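Local coordinates for protein 433aa long hypothetical phosphoribosylglycinamide formyl transferase (Pyrococcus horikoshii, PDB 2DWC) that is of unconfirmed function but is a PurT-like member of the ATP-grasp superfamily that binds adenosine-5'-diphosphate, at residues Gln20-Ile34 / Val77-Ile90. Sequence-based numbering, arbitrary orientation.
Sequences QKILLLGSGELGKEI and VVEREKPDAIIPEI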
ATOM      1  N   GLN B  20      14.160  10.820   8.428  1.00 13.09           N
ATOM      2  CA  GLN B  20      13.628  11.973   7.701  1.00 11.76           C
ATOM      3  C   GLN B  20      12.184  12.029   8.280  1.00 14.56           C
ATOM      4  O   GLN B  20      11.685  11.022   8.777  1.00 16.03           O
ATOM      5  CB  GLN B  20      13.544  11.736   6.217  1.00 15.20           C
ATOM      6  CG  GLN B  20      14.837  12.240   5.554  1.00 14.58           C
ATOM      7  CD  GLN B  20      15.989  11.324   5.935  1.00 15.20           C
ATOM      8  OE1 GLN B  20      15.844  10.116   5.859  1.00 16.65           O
ATOM      9  NE2 GLN B  20      17.102  11.898   6.391  1.00 18.70           N
ATOM     10  N   LYS B  21      11.517  13.178   8.179  1.00 14.41           N
ATOM     11  CA  LYS B  21      10.189  13.304   8.807  1.00 13.78           C
ATOM     12  C   LYS B  21       9.274  14.214   7.977  1.00 14.90           C
ATOM     13  O   LYS B  21       9.707  15.266   7.480  1.00 15.09           O
ATOM     14  CB  LYS B  21      10.369  13.947  10.210  1.00 13.06           C
ATOM     15  CG  LYS B  21       9.042  14.068  11.012  1.00 16.77           C
ATOM     16  CD  LYS B  21       9.301  14.938  12.267  1.00 18.96           C
ATOM     17  CE  LYS B  21      10.258  14.212  13.198  1.00 21.52           C
ATOM     18  NZ  LYS B  21      10.543  15.041  14.422  1.00 18.16           N
ATOM     19  N   ILE B  22       8.048  13.765   7.749  1.00 13.63           N
ATOM     20  CA  ILE B  22       7.094  14.644   7.063  1.00 11.41           C
ATOM     21  C   ILE B  22       6.029  15.053   8.060  1.00 12.89           C
ATOM     22  O   ILE B  22       5.746  14.306   8.994  1.00 15.65           O
ATOM     23  CB  ILE B  22       6.405  13.950   5.874  1.00 12.87           C
ATOM     24  CG1 ILE B  22       5.631  12.686   6.334  1.00 12.78           C
ATOM     25  CG2 ILE B  22       7.488  13.623   4.803  1.00 13.55           C
ATOM     26  CD1 ILE B  22       4.847  12.034   5.152  1.00 16.19           C
ATOM     27  N   LEU B  23       5.448  16.249   7.854  1.00 12.25           N
ATOM     28  CA  LEU B  23       4.411  16.771   8.731  1.00 10.33           C
ATOM     29  C   LEU B  23       3.185  16.974   7.827  1.00 13.12           C
ATOM     30  O   LEU B  23       3.205  17.827   6.933  1.00 15.41           O
ATOM     31  CB  LEU B  23       4.857  18.123   9.348  1.00 12.75           C
ATOM     32  CG  LEU B  23       3.826  18.711  10.303  1.00 13.11           C
ATOM     33  CD1 LEU B  23       3.643  17.822  11.548  1.00 14.94           C
ATOM     34  CD2 LEU B  23       4.293  20.118  10.710  1.00 14.65           C
ATOM     35  N   LEU B  24       2.166  16.144   8.047  1.00 12.33           N
ATOM     36  CA  LEU B  24       0.930  16.238   7.262  1.00 14.52           C
ATOM     37  C   LEU B  24      -0.033  17.241   7.913  1.00 14.41           C
ATOM     38  O   LEU B  24      -0.413  17.043   9.060  1.00 15.82           O
ATOM     39  CB  LEU B  24       0.239  14.858   7.212  1.00 12.82           C
ATOM     40  CG  LEU B  24       1.100  13.792   6.508  1.00 17.71           C
ATOM     41  CD1 LEU B  24       0.386  12.451   6.629  1.00 16.27           C
ATOM     42  CD2 LEU B  24       1.235  14.118   5.001  1.00 20.01           C
ATOM     43  N   LEU B  25      -0.372  18.339   7.228  1.00 16.15           N
ATOM     44  CA  LEU B  25      -1.353  19.296   7.789  1.00 15.42           C
ATOM     45  C   LEU B  25      -2.671  18.915   7.125  1.00 18.99           C
ATOM     46  O   LEU B  25      -2.985  19.358   5.998  1.00 16.69           O
ATOM     47  CB  LEU B  25      -0.929  20.732   7.505  1.00 16.70           C
ATOM     48  CG  LEU B  25       0.439  21.070   8.141  1.00 17.53           C
ATOM     49  CD1 LEU B  25       0.693  22.616   7.918  1.00 18.21           C
ATOM     50  CD2 LEU B  25       0.525  20.749   9.678  1.00 16.94           C
ATOM     51  N   GLY B  26      -3.477  18.102   7.840  1.00 16.22           N
ATOM     52  CA  GLY B  26      -4.686  17.553   7.236  1.00 16.09           C
ATOM     53  C   GLY B  26      -4.419  16.066   7.182  1.00 19.51           C
ATOM     54  O   GLY B  26      -3.447  15.618   6.548  1.00 19.33           O
ATOM     55  N   SER B  27      -5.266  15.276   7.861  1.00 16.04           N
ATOM     56  CA  SER B  27      -5.017  13.848   7.973  1.00 13.40           C
ATOM     57  C   SER B  27      -6.144  13.000   7.429  1.00 16.28           C
ATOM     58  O   SER B  27      -6.467  11.956   7.990  1.00 16.59           O
ATOM     59  CB  SER B  27      -4.774  13.505   9.459  1.00 16.39           C
ATOM     60  OG  SER B  27      -3.635  14.240   9.946  1.00 16.86           O
ATOM     61  N   GLY B  28      -6.768  13.474   6.349  1.00 14.99           N
ATOM     62  CA  GLY B  28      -7.830  12.686   5.712  1.00 17.69           C
ATOM     63  C   GLY B  28      -7.281  11.502   4.897  1.00 18.39           C
ATOM     64  O   GLY B  28      -6.113  11.114   5.030  1.00 16.25           O
ATOM     65  N   GLU B  29      -8.138  10.940   4.030  1.00 15.96           N
ATOM     66  CA  GLU B  29      -7.762   9.776   3.265  1.00 15.70           C
ATOM     67  C   GLU B  29      -6.546   9.990   2.349  1.00 15.36           C
ATOM     68  O   GLU B  29      -5.816   9.034   2.102  1.00 17.06           O
ATOM     69  CB  GLU B  29      -8.965   9.277   2.451  1.00 16.06           C
ATOM     70  CG  GLU B  29      -9.575  10.339   1.533  1.00 20.05           C
ATOM     71  CD  GLU B  29     -10.797  11.092   2.127  1.00 31.07           C
ATOM     72  OE1 GLU B  29     -10.836  11.471   3.335  1.00 25.17           O
ATOM     73  OE2 GLU B  29     -11.722  11.340   1.328  1.00 24.93           O
ATOM     74  N   LEU B  30      -6.372  11.205   1.831  1.00 15.24           N
ATOM     75  CA  LEU B  30      -5.242  11.462   0.952  1.00 12.59           C
ATOM     76  C   LEU B  30      -3.955  11.446   1.792  1.00 16.66           C
ATOM     77  O   LEU B  30      -2.954  10.816   1.409  1.00 16.38           O
ATOM     78  CB  LEU B  30      -5.452  12.822   0.248  1.00 14.58           C
ATOM     79  CG  LEU B  30      -6.779  12.907  -0.544  1.00 19.59           C
ATOM     80  CD1 LEU B  30      -6.647  14.133  -1.462  1.00 27.57           C
ATOM     81  CD2 LEU B  30      -7.064  11.658  -1.404  1.00 20.94           C
ATOM     82  N   GLY B  31      -4.011  12.089   2.947  1.00 17.98           N
ATOM     83  CA  GLY B  31      -2.852  12.077   3.831  1.00 14.99           C
ATOM     84  C   GLY B  31      -2.549  10.666   4.323  1.00 11.73           C
ATOM     85  O   GLY B  31      -1.392  10.288   4.552  1.00 13.09           O
ATOM     86  N   LYS B  32      -3.592   9.859   4.513  1.00 14.53           N
ATOM     87  CA  LYS B  32      -3.363   8.485   4.984  1.00 13.28           C
ATOM     88  C   LYS B  32      -2.505   7.704   3.982  1.00 13.06           C
ATOM     89  O   LYS B  32      -1.604   6.952   4.395  1.00 12.34           O
ATOM     90  CB  LYS B  32      -4.722   7.761   5.170  1.00 14.88           C
ATOM     91  CG  LYS B  32      -4.607   6.363   5.731  1.00 15.98           C
ATOM     92  CD  LYS B  32      -6.039   5.760   5.849  1.00 13.92           C
ATOM     93  CE  LYS B  32      -6.043   4.579   6.795  1.00 17.76           C
ATOM     94  NZ  LYS B  32      -7.423   3.948   6.819  1.00 18.41           N
ATOM     95  N   GLU B  33      -2.812   7.826   2.678  1.00 14.44           N
ATOM     96  CA  GLU B  33      -2.012   7.126   1.679  1.00 13.66           C
ATOM     97  C   GLU B  33      -0.583   7.700   1.547  1.00 14.99           C
ATOM     98  O   GLU B  33       0.376   6.934   1.297  1.00 15.37           O
ATOM     99  CB  GLU B  33      -2.757   7.072   0.319  1.00 14.39           C
ATOM    100  CG  GLU B  33      -3.886   6.005   0.358  1.00 14.80           C
ATOM    101  CD  GLU B  33      -3.364   4.542   0.339  1.00 21.06           C
ATOM    102  OE1 GLU B  33      -4.177   3.627   0.672  1.00 20.24           O
ATOM    103  OE2 GLU B  33      -2.174   4.286  -0.031  1.00 18.74           O
ATOM    104  N   ILE B  34      -0.397   9.005   1.772  1.00 13.76           N
ATOM    105  CA  ILE B  34       0.978   9.542   1.762  1.00 14.87           C
ATOM    106  C   ILE B  34       1.699   8.928   2.991  1.00 16.09           C
ATOM    107  O   ILE B  34       2.858   8.522   2.931  1.00 14.94           O
ATOM    108  CB  ILE B  34       0.982  11.079   1.914  1.00 14.12           C
ATOM    109  CG1 ILE B  34       0.339  11.715   0.668  1.00 15.96           C
ATOM    110  CG2 ILE B  34       2.434  11.610   2.102  1.00 16.23           C
ATOM    111  CD1 ILE B  34       0.069  13.202   0.848  1.00 21.54           C
ATOM    112  N   VAL B  77       3.851  23.072  16.661  1.00 14.24           N
ATOM    113  CA  VAL B  77       4.135  21.756  16.099  1.00 13.10           C
ATOM    114  C   VAL B  77       5.400  21.786  15.228  1.00 13.75           C
ATOM    115  O   VAL B  77       6.266  20.916  15.328  1.00 14.04           O
ATOM    116  CB  VAL B  77       2.936  21.280  15.229  1.00 14.88           C
ATOM    117  CG1 VAL B  77       3.285  19.895  14.615  1.00 16.52           C
ATOM    118  CG2 VAL B  77       1.665  21.163  16.124  1.00 14.97           C
ATOM    119  N   VAL B  78       5.494  22.768  14.354  1.00 13.95           N
ATOM    120  CA  VAL B  78       6.674  22.844  13.471  1.00 13.22           C
ATOM    121  C   VAL B  78       7.967  23.023  14.278  1.00 15.76           C
ATOM    122  O   VAL B  78       8.971  22.354  14.004  1.00 16.49           O
ATOM    123  CB  VAL B  78       6.527  23.990  12.427  1.00 14.69           C
ATOM    124  CG1 VAL B  78       7.888  24.211  11.673  1.00 14.51           C
ATOM    125  CG2 VAL B  78       5.386  23.633  11.420  1.00 17.23           C
ATOM    126  N   GLU B  79       7.952  23.864  15.311  1.00 13.49           N
ATOM    127  CA  GLU B  79       9.162  24.024  16.081  1.00 14.05           C
ATOM    128  C   GLU B  79       9.547  22.758  16.822  1.00 15.54           C
ATOM    129  O   GLU B  79      10.736  22.450  17.006  1.00 17.14           O
ATOM    130  CB  GLU B  79       9.035  25.180  17.082  1.00 18.54           C
ATOM    131  CG  GLU B  79       9.324  26.510  16.491  1.00 29.03           C
ATOM    132  CD  GLU B  79      10.805  26.624  16.038  1.00 27.79           C
ATOM    133  OE1 GLU B  79      11.711  26.140  16.760  1.00 31.77           O
ATOM    134  OE2 GLU B  79      11.030  27.204  14.960  1.00 48.48           O
ATOM    135  N   ARG B  80       8.548  22.026  17.305  1.00 17.27           N
ATOM    136  CA  ARG B  80       8.856  20.778  17.999  1.00 12.43           C
ATOM    137  C   ARG B  80       9.434  19.711  17.088  1.00 17.35           C
ATOM    138  O   ARG B  80      10.391  19.026  17.434  1.00 17.23           O
ATOM    139  CB  ARG B  80       7.571  20.207  18.657  1.00 13.85           C
ATOM    140  CG  ARG B  80       7.145  20.987  19.922  1.00 12.89           C
ATOM    141  CD  ARG B  80       5.861  20.422  20.496  1.00 13.34           C
ATOM    142  NE  ARG B  80       5.949  18.992  20.854  1.00 14.53           N
ATOM    143  CZ  ARG B  80       6.334  18.554  22.057  1.00 16.07           C
ATOM    144  NH1 ARG B  80       6.371  17.253  22.326  1.00 17.85           N
ATOM    145  NH2 ARG B  80       6.726  19.432  23.011  1.00 14.11           N
ATOM    146  N   GLU B  81       8.821  19.586  15.912  1.00 14.48           N
ATOM    147  CA  GLU B  81       9.124  18.501  14.997  1.00 13.99           C
ATOM    148  C   GLU B  81      10.229  18.733  13.950  1.00 17.78           C
ATOM    149  O   GLU B  81      10.860  17.760  13.513  1.00 17.66           O
ATOM    150  CB  GLU B  81       7.821  18.107  14.289  1.00 14.15           C
ATOM    151  CG  GLU B  81       6.704  17.551  15.245  1.00 13.87           C
ATOM    152  CD  GLU B  81       7.110  16.248  15.965  1.00 17.23           C
ATOM    153  OE1 GLU B  81       6.542  15.941  17.059  1.00 16.24           O
ATOM    154  OE2 GLU B  81       7.993  15.542  15.454  1.00 19.05           O
ATOM    155  N   LYS B  82      10.383  19.988  13.533  1.00 15.77           N
ATOM    156  CA  LYS B  82      11.412  20.368  12.533  1.00 14.65           C
ATOM    157  C   LYS B  82      11.431  19.357  11.416  1.00 15.84           C
ATOM    158  O   LYS B  82      12.436  18.686  11.149  1.00 15.62           O
ATOM    159  CB  LYS B  82      12.768  20.466  13.229  1.00 23.93           C
ATOM    160  CG  LYS B  82      12.706  21.471  14.365  1.00 20.95           C
ATOM    161  CD  LYS B  82      14.094  21.875  14.871  1.00 28.32           C
ATOM    162  CE  LYS B  82      13.995  23.122  15.733  1.00 35.82           C
ATOM    163  NZ  LYS B  82      13.421  22.771  17.046  1.00 33.78           N
ATOM    164  N   PRO B  83      10.296  19.259  10.696  1.00 15.45           N
ATOM    165  CA  PRO B  83      10.149  18.314   9.598  1.00 12.82           C
ATOM    166  C   PRO B  83      10.948  18.657   8.327  1.00 16.05           C
ATOM    167  O   PRO B  83      11.286  19.828   8.124  1.00 17.07           O
ATOM    168  CB  PRO B  83       8.655  18.347   9.342  1.00 13.42           C
ATOM    169  CG  PRO B  83       8.290  19.719   9.569  1.00 16.77           C
ATOM    170  CD  PRO B  83       9.119  20.142  10.802  1.00 15.18           C
ATOM    171  N   ASP B  84      11.230  17.622   7.500  1.00 14.97           N
ATOM    172  CA  ASP B  84      11.894  17.842   6.189  1.00 13.08           C
ATOM    173  C   ASP B  84      10.916  18.374   5.149  1.00 17.43           C
ATOM    174  O   ASP B  84      11.335  18.941   4.120  1.00 16.31           O
ATOM    175  CB  ASP B  84      12.496  16.508   5.705  1.00 15.98           C
ATOM    176  CG  ASP B  84      13.626  16.062   6.618  1.00 23.36           C
ATOM    177  OD1 ASP B  84      13.400  15.231   7.516  1.00 17.30           O
ATOM    178  OD2 ASP B  84      14.749  16.621   6.509  1.00 20.97           O
ATOM    179  N   ALA B  85       9.620  18.130   5.355  1.00 15.24           N
ATOM    180  CA  ALA B  85       8.589  18.660   4.465  1.00 13.23           C
ATOM    181  C   ALA B  85       7.319  18.857   5.230  1.00 15.87           C
ATOM    182  O   ALA B  85       6.951  17.992   6.039  1.00 16.16           O
ATOM    183  CB  ALA B  85       8.323  17.684   3.283  1.00 14.45           C
ATOM    184  N   ILE B  86       6.672  20.002   4.988  1.00 13.54           N
ATOM    185  CA  ILE B  86       5.362  20.365   5.589  1.00 13.26           C
ATOM    186  C   ILE B  86       4.404  20.222   4.401  1.00 17.73           C
ATOM    187  O   ILE B  86       4.526  20.927   3.404  1.00 15.71           O
ATOM    188  CB  ILE B  86       5.413  21.802   6.081  1.00 11.77           C
ATOM    189  CG1 ILE B  86       6.433  21.866   7.197  1.00 15.54           C
ATOM    190  CG2 ILE B  86       3.987  22.260   6.553  1.00 16.63           C
ATOM    191  CD1 ILE B  86       6.624  23.302   7.744  1.00 14.28           C
ATOM    192  N   ILE B  87       3.483  19.276   4.522  1.00 13.85           N
ATOM    193  CA  ILE B  87       2.561  18.875   3.457  1.00 13.06           C
ATOM    194  C   ILE B  87       1.123  19.222   3.756  1.00 17.47           C
ATOM    195  O   ILE B  87       0.424  18.494   4.476  1.00 17.27           O
ATOM    196  CB  ILE B  87       2.704  17.341   3.251  1.00 13.74           C
ATOM    197  CG1 ILE B  87       4.175  16.971   3.009  1.00 19.70           C
ATOM    198  CG2 ILE B  87       1.841  16.884   2.079  1.00 16.41           C
ATOM    199  CD1 ILE B  87       4.481  15.450   2.800  1.00 16.47           C
ATOM    200  N   PRO B  88       0.662  20.359   3.241  1.00 18.54           N
ATOM    201  CA  PRO B  88      -0.732  20.780   3.465  1.00 17.81           C
ATOM    202  C   PRO B  88      -1.630  19.867   2.650  1.00 26.19           C
ATOM    203  O   PRO B  88      -1.397  19.686   1.460  1.00 26.79           O
ATOM    204  CB  PRO B  88      -0.776  22.221   2.939  1.00 24.88           C
ATOM    205  CG  PRO B  88       0.615  22.621   2.654  1.00 21.55           C
ATOM    206  CD  PRO B  88       1.414  21.339   2.424  1.00 16.73           C
ATOM    207  N   GLU B  89      -2.659  19.285   3.279  1.00 20.20           N
ATOM    208  CA  GLU B  89      -3.550  18.382   2.577  1.00 24.35           C
ATOM    209  C   GLU B  89      -4.901  19.042   2.300  1.00 27.65           C
ATOM    210  O   GLU B  89      -5.705  18.545   1.503  1.00 30.69           O
ATOM    211  CB  GLU B  89      -3.713  17.124   3.411  1.00 37.12           C
ATOM    212  CG  GLU B  89      -2.371  16.450   3.648  1.00 50.94           C
ATOM    213  CD  GLU B  89      -1.922  15.677   2.420  1.00 50.65           C
ATOM    214  OE1 GLU B  89      -1.742  16.273   1.309  1.00 62.32           O
ATOM    215  OE2 GLU B  89      -1.766  14.456   2.569  1.00 51.06           O
ATOM    216  N   ILE B  90      -5.118  20.184   2.927  1.00 25.40           N
ATOM    217  CA  ILE B  90      -6.336  20.950   2.732  1.00 33.43           C
ATOM    218  C   ILE B  90      -6.031  22.419   2.538  1.00 36.08           C
ATOM    219  O   ILE B  90      -4.903  22.860   2.737  1.00 36.07           O
ATOM    220  CB  ILE B  90      -7.261  20.784   3.925  1.00 31.54           C
ATOM    221  CG1 ILE B  90      -6.552  21.182   5.222  1.00 35.52           C
ATOM    222  CG2 ILE B  90      -7.681  19.347   3.996  1.00 32.33           C
ATOM    223  CD1 ILE B  90      -7.504  21.345   6.400  1.00 40.51           C
TER
HETATM  224  O   HOH W   1      16.937  14.943   6.145  1.00 28.02           O
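Lys-21 grips the C-terminal end of helix 71-81 with a single ammonium group: its NZ lies 2.8 Å from Glu-81 OE2 in a salt bridge and 2.9 Å from Glu-81 O, where it meets a lone pair in the carbonyl plane. With CG anti to the backbone N (chi1 -177°), the chain leaves the strand nearly extended and bends at chi3, crossing the glutamate side chain at about a right angle. At the same residue, Asp-84 closes a two-bond clasp: OD1 takes the N-H of Lys-21 on its anti lone pair (2.9 Å), while Asp-84 N donates to Lys-21 O.

Leu-23 packs between the strand and the nearly antiparallel helix, CD1 on Val-77 CG1 and CD2 on Val-78 CG2, both at 3.7 Å, and CB against CB and CG of Pro-83. Beyond it, strands 21-25 and 85-88 run parallel; the nearly straight bond from Ile-87 N to Leu-23 O (2.8 Å, 175°) belongs to a ladder ending at Glu-89 N and Leu-25 O. On the face opposite Leu-23, Ile-87 CD1 packs against Ile-22 CB at 3.9 Å.

Outside the pair, Arg-62 also bridges Glu-81 OE2 and Tyr-64 bonds OE1, fixing the carboxylate that receives Lys-21. Strand 44-49 flanks 21-25 in this Rossmann-like preATP-grasp sheet. Two cations sharing one carboxylate oxygen would probably keep Glu-81 ionised, tying the helix end electrostatically to an inner strand of the sheet.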